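Exopolygalacturonate lyase (Vibrio vulnificus, PDB 5A29) probably cleaves polygalacturonate, the backbone of pectin, by metal-assisted beta-elimination, as a member of polysaccharide lyase family 2. Local coordinates at residues N83-Q88 with Y129-H133; N157-P163 with S238-A243; R311-E316 with L393-Y399. All coordinates share one frame; numbering follows the deposited sequence.

Contacts 1 and 2 adjoin each other, their centres 13 Å apart, whereas contact 3 lies about 35 Å from contact 1 and 33 Å from contact 2, centre to centre, with no atoms touching either. The junction of the first two is polar and apolar at once: Q88 OE1 lies 3.0 Å from Y161 N, a probable hydrogen bond, and W130 CH2 packs on P160 CG at 3.8 Å. Contact 1 carries H133, which binds manganese together with E154 and H196, and the H158 side chain of contact 2 comes within about 6 Å of that of E154. Contact 3 contributes Y398 to a tartrate pocket; the Y398 side chain is about 12 Å from the manganese.

Contact 1 of 3, residues N83-Q88 with Y129-H133; sequences NFANQQ and YWGGH. With MN (manganese (II) ion), chain C.
N83 reaches across to the backbone of G131 and is gripped there by two hydrogen bonds. Beyond CB, CG stands anti to the backbone N (chi1 -169°), facing G131 N and O, which turns the flat group toward the 129-133 loop. At the tip, OD1 accepts from G131 N at 2.9 Å, in the carbonyl plane on a lone pair, while ND2 donates to G131 O at 2.7 Å. The two bonds are nearly straight (163° and 161°) and fix the amide's rotation. OD1 also packs on W130 CB at 3.5 Å and takes A85 N at 3.2 Å, closing an Asx turn, so one oxygen ties both loops. A85 CB sits over one face of the W130 indole, offset toward the rim and 3.4 Å above the plane. F84 CD2 meets W130 CE3 at 3.8 Å, and Q88 NE2 approaches the indole at its edge. That same NE2 lies over the centre of the F84 ring and donates to F84 O at 2.9 Å. Two residues beyond G131, H133 NE2 binds manganese at 2.1 Å. The buried contact joins the turn between strand 78-82 and helix 88-101 to the loop entering strand 135-137, with L165 of helix 162-168 against F84 and Q88.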
loop_
_atom_site.group_PDB
_atom_site.type_symbol
_atom_site.label_atom_id
_atom_site.label_comp_id
_atom_site.label_asym_id
_atom_site.label_seq_id
_atom_site.Cartn_x
_atom_site.Cartn_y
_atom_site.Cartn_z
ATOM N N ASN A 83 -9.803 -8.513 11.499
ATOM C CA ASN A 83 -10.056 -7.564 10.381
ATOM C C ASN A 83 -9.423 -8.169 9.149
ATOM O O ASN A 83 -8.219 -8.121 8.995
ATOM C CB ASN A 83 -9.434 -6.209 10.748
ATOM C CG ASN A 83 -9.868 -5.094 9.783
ATOM O OD1 ASN A 83 -10.140 -5.357 8.626
ATOM N ND2 ASN A 83 -9.907 -3.886 10.253
ATOM N N PHE A 84 -10.245 -8.755 8.280
ATOM C CA PHE A 84 -9.819 -9.483 7.120
ATOM C C PHE A 84 -9.027 -8.591 6.160
ATOM O O PHE A 84 -8.157 -9.132 5.451
ATOM C CB PHE A 84 -11.044 -10.113 6.417
ATOM C CG PHE A 84 -10.730 -11.137 5.355
ATOM C CD1 PHE A 84 -9.923 -12.261 5.629
ATOM C CD2 PHE A 84 -11.273 -11.015 4.083
ATOM C CE1 PHE A 84 -9.689 -13.242 4.686
ATOM C CE2 PHE A 84 -11.026 -11.961 3.109
ATOM C CZ PHE A 84 -10.241 -13.120 3.408
ATOM N N ALA A 85 -9.230 -7.259 6.213
ATOM C CA ALA A 85 -8.459 -6.315 5.360
ATOM C C ALA A 85 -6.943 -6.245 5.787
ATOM O O ALA A 85 -6.086 -5.798 5.016
ATOM C CB ALA A 85 -9.080 -4.918 5.429
ATOM N N ASN A 86 -6.650 -6.665 7.028
ATOM C CA ASN A 86 -5.293 -6.661 7.596
ATOM C C ASN A 86 -4.625 -8.071 7.540
ATOM O O ASN A 86 -3.708 -8.346 8.330
ATOM C CB ASN A 86 -5.351 -6.226 9.096
ATOM C CG ASN A 86 -5.879 -4.794 9.269
ATOM O OD1 ASN A 86 -6.020 -4.066 8.292
ATOM N ND2 ASN A 86 -6.185 -4.399 10.500
ATOM N N GLN A 87 -5.186 -8.985 6.750
ATOM C CA GLN A 87 -4.727 -10.389 6.733
ATOM C C GLN A 87 -4.475 -10.838 5.328
ATOM O O GLN A 87 -4.180 -12.001 5.099
ATOM C CB GLN A 87 -5.789 -11.295 7.349
ATOM C CG GLN A 87 -6.078 -10.860 8.798
ATOM C CD GLN A 87 -7.226 -11.659 9.414
ATOM O OE1 GLN A 87 -7.718 -12.629 8.827
ATOM N NE2 GLN A 87 -7.668 -11.228 10.574
ATOM N N GLN A 88 -4.531 -9.911 4.361
ATOM C CA GLN A 88 -4.355 -10.347 2.955
ATOM C C GLN A 88 -2.941 -10.878 2.703
ATOM O O GLN A 88 -2.747 -11.750 1.829
ATOM C CB GLN A 88 -4.728 -9.196 1.969
ATOM C CG GLN A 88 -6.154 -8.642 2.233
ATOM C CD GLN A 88 -7.200 -9.676 1.816
ATOM O OE1 GLN A 88 -7.200 -10.104 0.672
ATOM N NE2 GLN A 88 -8.029 -10.157 2.764
ATOM N N TYR A 129 -17.368 -6.534 5.678
ATOM C CA TYR A 129 -17.103 -5.927 6.986
ATOM C C TYR A 129 -15.625 -6.011 7.385
ATOM O O TYR A 129 -15.214 -6.955 8.077
ATOM C CB TYR A 129 -17.948 -6.552 8.102
ATOM C CG TYR A 129 -19.477 -6.375 7.865
ATOM C CD1 TYR A 129 -20.031 -5.094 7.786
ATOM C CD2 TYR A 129 -20.335 -7.490 7.752
ATOM C CE1 TYR A 129 -21.412 -4.914 7.571
ATOM C CE2 TYR A 129 -21.728 -7.325 7.539
ATOM C CZ TYR A 129 -22.240 -6.032 7.470
ATOM O OH TYR A 129 -23.585 -5.800 7.287
ATOM N N TRP A 130 -14.863 -4.978 7.055
ATOM C CA TRP A 130 -13.397 -4.969 7.247
ATOM C C TRP A 130 -12.918 -3.531 7.040
ATOM O O TRP A 130 -13.744 -2.604 6.839
ATOM C CB TRP A 130 -12.710 -5.952 6.257
ATOM C CG TRP A 130 -12.730 -5.496 4.800
ATOM C CD1 TRP A 130 -13.388 -4.386 4.277
ATOM C CD2 TRP A 130 -12.099 -6.131 3.700
ATOM N NE1 TRP A 130 -13.118 -4.282 2.925
ATOM C CE2 TRP A 130 -12.394 -5.366 2.530
ATOM C CE3 TRP A 130 -11.291 -7.271 3.572
ATOM C CZ2 TRP A 130 -11.895 -5.697 1.283
ATOM C CZ3 TRP A 130 -10.835 -7.621 2.312
ATOM C CH2 TRP A 130 -11.122 -6.829 1.185
ATOM N N GLY A 131 -11.603 -3.311 7.141
ATOM C CA GLY A 131 -11.030 -2.019 6.762
ATOM C C GLY A 131 -10.795 -1.113 7.946
ATOM O O GLY A 131 -10.739 -1.549 9.109
ATOM N N GLY A 132 -10.594 0.152 7.637
ATOM C CA GLY A 132 -10.102 1.126 8.621
ATOM C C GLY A 132 -11.041 1.420 9.796
ATOM O O GLY A 132 -10.576 1.880 10.857
ATOM N N HIS A 133 -12.337 1.184 9.627
ATOM C CA HIS A 133 -13.343 1.616 10.653
ATOM C C HIS A 133 -14.352 0.527 10.858
ATOM O O HIS A 133 -15.464 0.798 11.357
ATOM C CB HIS A 133 -14.109 2.872 10.183
ATOM C CG HIS A 133 -13.295 4.123 10.080
ATOM N ND1 HIS A 133 -12.459 4.575 11.067
ATOM C CD2 HIS A 133 -13.228 5.040 9.088
ATOM C CE1 HIS A 133 -11.901 5.724 10.694
ATOM N NE2 HIS A 133 -12.356 6.026 9.492
HETATM MN MN MN C . -11.605 7.507 8.172
HETATM O O HOH W 1 -13.000 -8.391 9.085
HETATM O O HOH W 2 -9.535 7.066 8.967
#

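Contact 2 of 3, residues N157-P163 with S238-A243. With EDO (1,2-ethanediol), chain H.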
loop_
_atom_site.group_PDB
_atom_site.type_symbol
_atom_site.label_atom_id
_atom_site.label_comp_id
_atom_site.label_asym_id
_atom_site.label_seq_id
_atom_site.Cartn_x
_atom_site.Cartn_y
_atom_site.Cartn_z
ATOM N N ASN A 157 -4.978 2.283 0.052
ATOM C CA ASN A 157 -3.861 1.481 -0.504
ATOM C C ASN A 157 -3.825 0.089 0.174
ATOM O O ASN A 157 -2.745 -0.379 0.604
ATOM C CB ASN A 157 -2.498 2.173 -0.349
ATOM C CG ASN A 157 -2.335 3.360 -1.271
ATOM O OD1 ASN A 157 -3.174 3.570 -2.181
ATOM N ND2 ASN A 157 -1.305 4.168 -1.030
ATOM N N HIS A 158 -4.998 -0.556 0.285
ATOM C CA HIS A 158 -5.071 -1.914 0.889
ATOM C C HIS A 158 -4.726 -3.005 -0.098
ATOM O O HIS A 158 -4.067 -3.991 0.280
ATOM C CB HIS A 158 -6.437 -2.203 1.425
ATOM C CG HIS A 158 -6.651 -1.725 2.838
ATOM N ND1 HIS A 158 -6.809 -0.387 3.162
ATOM C CD2 HIS A 158 -6.813 -2.415 4.003
ATOM C CE1 HIS A 158 -7.013 -0.264 4.467
ATOM N NE2 HIS A 158 -7.053 -1.480 4.997
ATOM N N TYR A 159 -5.107 -2.811 -1.372
ATOM C CA TYR A 159 -4.805 -3.785 -2.451
ATOM C C TYR A 159 -5.056 -5.250 -2.069
ATOM O O TYR A 159 -4.086 -6.065 -1.951
ATOM C CB TYR A 159 -3.392 -3.624 -2.941
ATOM C CG TYR A 159 -2.937 -2.207 -3.265
ATOM C CD1 TYR A 159 -3.746 -1.333 -4.009
ATOM C CD2 TYR A 159 -1.655 -1.760 -2.889
ATOM C CE1 TYR A 159 -3.295 -0.034 -4.305
ATOM C CE2 TYR A 159 -1.190 -0.494 -3.228
ATOM C CZ TYR A 159 -2.037 0.361 -3.939
ATOM O OH TYR A 159 -1.613 1.629 -4.317
ATOM N N PRO A 160 -6.334 -5.596 -1.858
ATOM C CA PRO A 160 -6.734 -6.981 -1.504
ATOM C C PRO A 160 -6.281 -8.025 -2.495
ATOM O O PRO A 160 -5.997 -7.739 -3.679
ATOM C CB PRO A 160 -8.283 -6.921 -1.494
ATOM C CG PRO A 160 -8.626 -5.436 -1.370
ATOM C CD PRO A 160 -7.514 -4.702 -2.057
ATOM N N TYR A 161 -6.313 -9.276 -2.045
ATOM C CA TYR A 161 -5.784 -10.364 -2.857
ATOM C C TYR A 161 -6.909 -10.850 -3.790
ATOM O O TYR A 161 -7.333 -12.015 -3.757
ATOM C CB TYR A 161 -5.301 -11.467 -1.875
ATOM C CG TYR A 161 -4.495 -12.653 -2.451
ATOM C CD1 TYR A 161 -3.960 -12.657 -3.727
ATOM C CD2 TYR A 161 -4.262 -13.767 -1.613
ATOM C CE1 TYR A 161 -3.218 -13.737 -4.185
ATOM C CE2 TYR A 161 -3.546 -14.850 -2.061
ATOM C CZ TYR A 161 -3.055 -14.845 -3.306
ATOM O OH TYR A 161 -2.369 -15.959 -3.719
ATOM N N TYR A 162 -7.344 -9.969 -4.702
ATOM C CA TYR A 162 -8.499 -10.312 -5.556
ATOM C C TYR A 162 -8.499 -11.642 -6.290
ATOM O O TYR A 162 -9.537 -12.268 -6.309
ATOM C CB TYR A 162 -8.827 -9.163 -6.579
ATOM C CG TYR A 162 -9.267 -7.853 -5.902
ATOM C CD1 TYR A 162 -10.416 -7.769 -5.128
ATOM C CD2 TYR A 162 -8.501 -6.685 -6.041
ATOM C CE1 TYR A 162 -10.821 -6.581 -4.509
ATOM C CE2 TYR A 162 -8.921 -5.502 -5.443
ATOM C CZ TYR A 162 -10.064 -5.421 -4.717
ATOM O OH TYR A 162 -10.357 -4.207 -4.101
ATOM N N PRO A 163 -7.410 -12.014 -6.968
ATOM C CA PRO A 163 -7.450 -13.250 -7.720
ATOM C C PRO A 163 -7.743 -14.449 -6.819
ATOM O O PRO A 163 -8.417 -15.402 -7.251
ATOM C CB PRO A 163 -6.028 -13.379 -8.256
ATOM C CG PRO A 163 -5.547 -11.924 -8.395
ATOM C CD PRO A 163 -6.112 -11.320 -7.149
ATOM N N SER A 238 -5.976 4.715 -6.299
ATOM C CA SER A 238 -5.151 3.578 -6.709
ATOM C C SER A 238 -5.939 2.261 -6.413
ATOM O O SER A 238 -5.956 1.357 -7.248
ATOM C CB SER A 238 -3.749 3.610 -5.944
ATOM O OG SER A 238 -2.940 2.522 -6.469
ATOM N N ASP A 239 -6.589 2.113 -5.252
ATOM C CA ASP A 239 -7.336 0.837 -4.961
ATOM C C ASP A 239 -8.512 0.712 -5.939
ATOM O O ASP A 239 -8.895 -0.380 -6.328
ATOM C CB ASP A 239 -7.972 0.902 -3.572
ATOM C CG ASP A 239 -7.192 0.092 -2.494
ATOM O OD1 ASP A 239 -6.778 -1.089 -2.705
ATOM O OD2 ASP A 239 -7.086 0.630 -1.404
ATOM N N LEU A 240 -9.193 1.826 -6.228
ATOM C CA LEU A 240 -10.300 1.737 -7.216
ATOM C C LEU A 240 -9.885 1.291 -8.595
ATOM O O LEU A 240 -10.560 0.442 -9.183
ATOM C CB LEU A 240 -11.069 3.091 -7.299
ATOM C CG LEU A 240 -11.897 3.323 -6.006
ATOM C CD1 LEU A 240 -12.301 4.809 -5.929
ATOM C CD2 LEU A 240 -13.142 2.422 -5.887
ATOM N N ILE A 241 -8.771 1.814 -9.064
ATOM C CA ILE A 241 -8.204 1.488 -10.392
ATOM C C ILE A 241 -7.833 -0.011 -10.367
ATOM O O ILE A 241 -8.219 -0.745 -11.270
ATOM C CB ILE A 241 -6.931 2.318 -10.668
ATOM C CG1 ILE A 241 -7.295 3.813 -10.970
ATOM C CG2 ILE A 241 -6.183 1.815 -11.862
ATOM C CD1 ILE A 241 -6.164 4.755 -10.701
ATOM N N TYR A 242 -7.129 -0.427 -9.310
ATOM C CA TYR A 242 -6.705 -1.825 -9.176
ATOM C C TYR A 242 -7.946 -2.756 -9.229
ATOM O O TYR A 242 -7.931 -3.772 -9.942
ATOM C CB TYR A 242 -5.859 -2.023 -7.862
ATOM C CG TYR A 242 -5.422 -3.493 -7.658
ATOM C CD1 TYR A 242 -4.708 -4.192 -8.651
ATOM C CD2 TYR A 242 -5.670 -4.127 -6.439
ATOM C CE1 TYR A 242 -4.327 -5.525 -8.440
ATOM C CE2 TYR A 242 -5.298 -5.457 -6.235
ATOM C CZ TYR A 242 -4.617 -6.128 -7.221
ATOM O OH TYR A 242 -4.327 -7.488 -7.029
ATOM N N ALA A 243 -8.991 -2.415 -8.469
ATOM C CA ALA A 243 -10.170 -3.289 -8.365
ATOM C C ALA A 243 -10.892 -3.406 -9.702
ATOM O O ALA A 243 -11.234 -4.505 -10.119
ATOM C CB ALA A 243 -11.102 -2.836 -7.279
HETATM C C1 EDO H . -1.683 -5.738 -0.658
HETATM O O1 EDO H . -0.395 -6.230 -1.169
HETATM C C2 EDO H . -2.558 -6.602 0.285
HETATM O O2 EDO H . -2.785 -6.101 1.632
HETATM O O HOH W 3 -5.931 3.775 -2.998
HETATM O O HOH W 4 -3.620 -9.322 -5.288
HETATM O O HOH W 5 -8.352 -2.357 -4.512
#
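D239 holds two successive backbone amides of the 157-163 segment with its carboxylate. OD1 receives Y159 N at 2.7 Å on its syn lone pair, and OD2 receives H158 N at 2.9 Å, also from the syn side but 20° out of the carboxylate plane. With a bond to each oxygen, the carboxylate is fixed in rotation and would be expected to favour its charged form. Water 5 adds a third link, donating to D239 OD1 and D239 O and accepting from Y162 OH. Separately, S238 OG sits at the edge of the Y159 ring, near its plane, and accepts from Y159 OH at 2.7 Å. OG, anti to the backbone N at chi1 -176°, is thereby turned to the Y159 hydroxyl, and it also bonds N339 OD1. Water 3 bridges N157 OD1 and D239 N.

In the fold, helix 234-250 presents this row of residues to the irregular chain that runs from near the metal ligand E154 into helix 162-168. The bonds to D239 are consistent with its holding the chain's course ahead of that second helix, which an inverse gamma turn centred on Y161 immediately precedes.

Farther along, the Y162 and Y242 rings lie alongside each other, their side chains pointing in opposing senses, with Y162 CD2 3.4 Å from Y242 CE2. Their centroids are 5.4 Å apart and the planes are inclined at 46°. P160 CB lies over one face of the Y162 ring, toward its rim, P160 O lies in plane at the edge of Y242, and A243 CB packs 3.5 Å from Y162 OH. Beyond these rings, I177 of helix 170-184 touches Y162, while I342 of helix 331-349 borders Y159 and S238.

Contact 3 of 3, residues R311-E316 with L393-Y399; sequences RQFGPE and LARDGYY
Q312 carries the tightly packed half of this contact, its side-chain amide inserted against the 393-399 loop. OE1 accepts from Y399 N at 2.9 Å, in the carbonyl plane on a lone pair; NE2 donates to R395 O at 3.0 Å and also to G400 O, its stronger partner. The amide reaches that far because CG stands anti to the backbone N (chi1 -174°) and the chain beyond it is extended. G397 CA lies against one face of the amide, 3.5 Å from Q312 CD. Next to this, F313 CE1 packs on L393 CD2 at 3.7 Å, and F313 CE2 lies 3.5 Å from Y399 CD2, the ring planes inclined at 52°.

Toward solvent the contact depends on charge. R395 meets the exposed E316 end-on in a nearly coplanar salt bridge, NH1 to OE1 at 2.9 Å and NH2 to OE2 at 2.8 Å, both on syn lone pairs. NH1 is shared with Q312 O, which lies in the guanidinium plane although the donor stands 43° out of the carbonyl plane. P315 CG lies over one guanidinium face. The contact fastens kinked helix 308-317 to the loop between strand 377-378 and helix 417-426, where the Y398 ring borders a tartrate pocket and makes a cation-pi contact with R308.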
loop_
_atom_site.group_PDB
_atom_site.type_symbol
_atom_site.label_atom_id
_atom_site.label_comp_id
_atom_site.label_asym_id
_atom_site.label_seq_id
_atom_site.Cartn_x
_atom_site.Cartn_y
_atom_site.Cartn_z
ATOM N N ARG A 311 -3.381 27.697 0.688
ATOM C CA ARG A 311 -3.396 28.357 1.997
ATOM C C ARG A 311 -2.048 28.430 2.663
ATOM O O ARG A 311 -1.601 29.511 3.069
ATOM C CB ARG A 311 -4.394 27.741 2.936
ATOM C CG ARG A 311 -5.860 28.055 2.552
ATOM C CD ARG A 311 -6.862 27.315 3.435
ATOM N NE ARG A 311 -6.796 27.776 4.837
ATOM C CZ ARG A 311 -7.239 27.090 5.895
ATOM N NH1 ARG A 311 -7.873 25.896 5.786
ATOM N NH2 ARG A 311 -7.116 27.628 7.098
ATOM N N GLN A 312 -1.355 27.291 2.749
ATOM C CA GLN A 312 -0.063 27.281 3.500
ATOM C C GLN A 312 1.136 27.790 2.761
ATOM O O GLN A 312 2.003 28.412 3.380
ATOM C CB GLN A 312 0.202 25.847 4.045
ATOM C CG GLN A 312 1.467 25.768 4.987
ATOM C CD GLN A 312 1.380 24.506 5.792
ATOM O OE1 GLN A 312 0.703 23.585 5.373
ATOM N NE2 GLN A 312 1.954 24.481 7.002
ATOM N N PHE A 313 1.214 27.550 1.429
ATOM C CA PHE A 313 2.367 27.887 0.612
ATOM C C PHE A 313 2.136 28.980 -0.446
ATOM O O PHE A 313 3.108 29.520 -0.976
ATOM C CB PHE A 313 2.868 26.626 -0.131
ATOM C CG PHE A 313 3.340 25.511 0.814
ATOM C CD1 PHE A 313 4.585 25.621 1.445
ATOM C CD2 PHE A 313 2.555 24.394 1.037
ATOM C CE1 PHE A 313 5.066 24.582 2.269
ATOM C CE2 PHE A 313 3.014 23.366 1.887
ATOM C CZ PHE A 313 4.256 23.488 2.504
ATOM N N GLY A 314 0.867 29.174 -0.812
ATOM C CA GLY A 314 0.489 30.101 -1.931
ATOM C C GLY A 314 1.080 31.505 -1.845
ATOM O O GLY A 314 1.597 32.004 -2.835
ATOM N N PRO A 315 1.083 32.117 -0.645
ATOM C CA PRO A 315 1.651 33.482 -0.503
ATOM C C PRO A 315 3.090 33.570 -0.976
ATOM O O PRO A 315 3.437 34.502 -1.692
ATOM C CB PRO A 315 1.561 33.735 1.016
ATOM C CG PRO A 315 0.367 32.947 1.433
ATOM C CD PRO A 315 0.465 31.659 0.625
ATOM N N GLU A 316 3.928 32.582 -0.664
ATOM C CA GLU A 316 5.281 32.627 -1.181
ATOM C C GLU A 316 5.463 31.997 -2.568
ATOM O O GLU A 316 6.245 32.477 -3.350
ATOM C CB GLU A 316 6.282 31.980 -0.204
ATOM C CG GLU A 316 6.373 32.689 1.143
ATOM C CD GLU A 316 5.182 32.432 2.077
ATOM O OE1 GLU A 316 4.515 31.348 1.958
ATOM O OE2 GLU A 316 4.898 33.306 2.960
ATOM N N LEU A 393 8.582 25.927 7.627
ATOM C CA LEU A 393 7.291 26.352 7.096
ATOM C C LEU A 393 6.962 27.760 7.695
ATOM O O LEU A 393 7.131 28.009 8.895
ATOM C CB LEU A 393 6.174 25.385 7.485
ATOM C CG LEU A 393 6.349 23.931 6.960
ATOM C CD1 LEU A 393 5.079 23.151 7.096
ATOM C CD2 LEU A 393 6.800 23.949 5.490
ATOM N N ALA A 394 6.403 28.626 6.866
ATOM C CA ALA A 394 6.121 30.042 7.255
ATOM C C ALA A 394 4.917 30.199 8.143
ATOM O O ALA A 394 4.843 31.160 8.895
ATOM C CB ALA A 394 6.016 30.944 5.992
ATOM N N ARG A 395 3.968 29.259 8.112
ATOM C CA ARG A 395 2.766 29.324 8.894
ATOM C C ARG A 395 2.235 27.924 9.077
ATOM O O ARG A 395 2.648 27.027 8.350
ATOM C CB ARG A 395 1.664 30.171 8.145
ATOM C CG ARG A 395 1.254 29.638 6.738
ATOM C CD ARG A 395 0.409 30.685 5.922
ATOM N NE ARG A 395 1.168 31.929 5.704
ATOM C CZ ARG A 395 2.114 32.093 4.805
ATOM N NH1 ARG A 395 2.532 31.072 4.020
ATOM N NH2 ARG A 395 2.741 33.249 4.733
ATOM N N ASP A 396 1.311 27.747 10.008
ATOM C CA ASP A 396 0.680 26.460 10.209
ATOM C C ASP A 396 -0.193 26.102 9.010
ATOM O O ASP A 396 -0.665 26.997 8.282
ATOM C CB ASP A 396 -0.269 26.468 11.393
ATOM C CG ASP A 396 0.409 26.797 12.754
ATOM O OD1 ASP A 396 1.532 26.327 13.028
ATOM O OD2 ASP A 396 -0.288 27.411 13.592
ATOM N N GLY A 397 -0.480 24.805 8.872
ATOM C CA GLY A 397 -1.454 24.358 7.859
ATOM C C GLY A 397 -1.408 22.835 7.801
ATOM O O GLY A 397 -0.881 22.135 8.685
ATOM N N TYR A 398 -1.986 22.341 6.724
ATOM C CA TYR A 398 -2.199 20.936 6.525
ATOM C C TYR A 398 -0.855 20.202 6.443
ATOM O O TYR A 398 -0.827 19.051 6.765
ATOM C CB TYR A 398 -2.938 20.794 5.168
ATOM C CG TYR A 398 -3.410 19.416 4.788
ATOM C CD1 TYR A 398 -4.374 18.744 5.538
ATOM C CD2 TYR A 398 -2.996 18.863 3.574
ATOM C CE1 TYR A 398 -4.874 17.522 5.153
ATOM C CE2 TYR A 398 -3.514 17.640 3.151
ATOM C CZ TYR A 398 -4.414 16.962 3.959
ATOM O OH TYR A 398 -4.913 15.761 3.545
ATOM N N TYR A 399 0.203 20.838 5.975
ATOM C CA TYR A 399 1.448 20.083 5.754
ATOM C C TYR A 399 2.353 20.217 6.985
ATOM O O TYR A 399 3.428 19.661 6.998
ATOM C CB TYR A 399 2.171 20.555 4.514
ATOM C CG TYR A 399 1.260 20.340 3.305
ATOM C CD1 TYR A 399 1.270 19.114 2.629
ATOM C CD2 TYR A 399 0.335 21.344 2.888
ATOM C CE1 TYR A 399 0.412 18.858 1.542
ATOM C CE2 TYR A 399 -0.481 21.121 1.794
ATOM C CZ TYR A 399 -0.434 19.874 1.109
ATOM O OH TYR A 399 -1.301 19.606 0.038
HETATM O O HOH W 6 4.343 27.843 4.886
#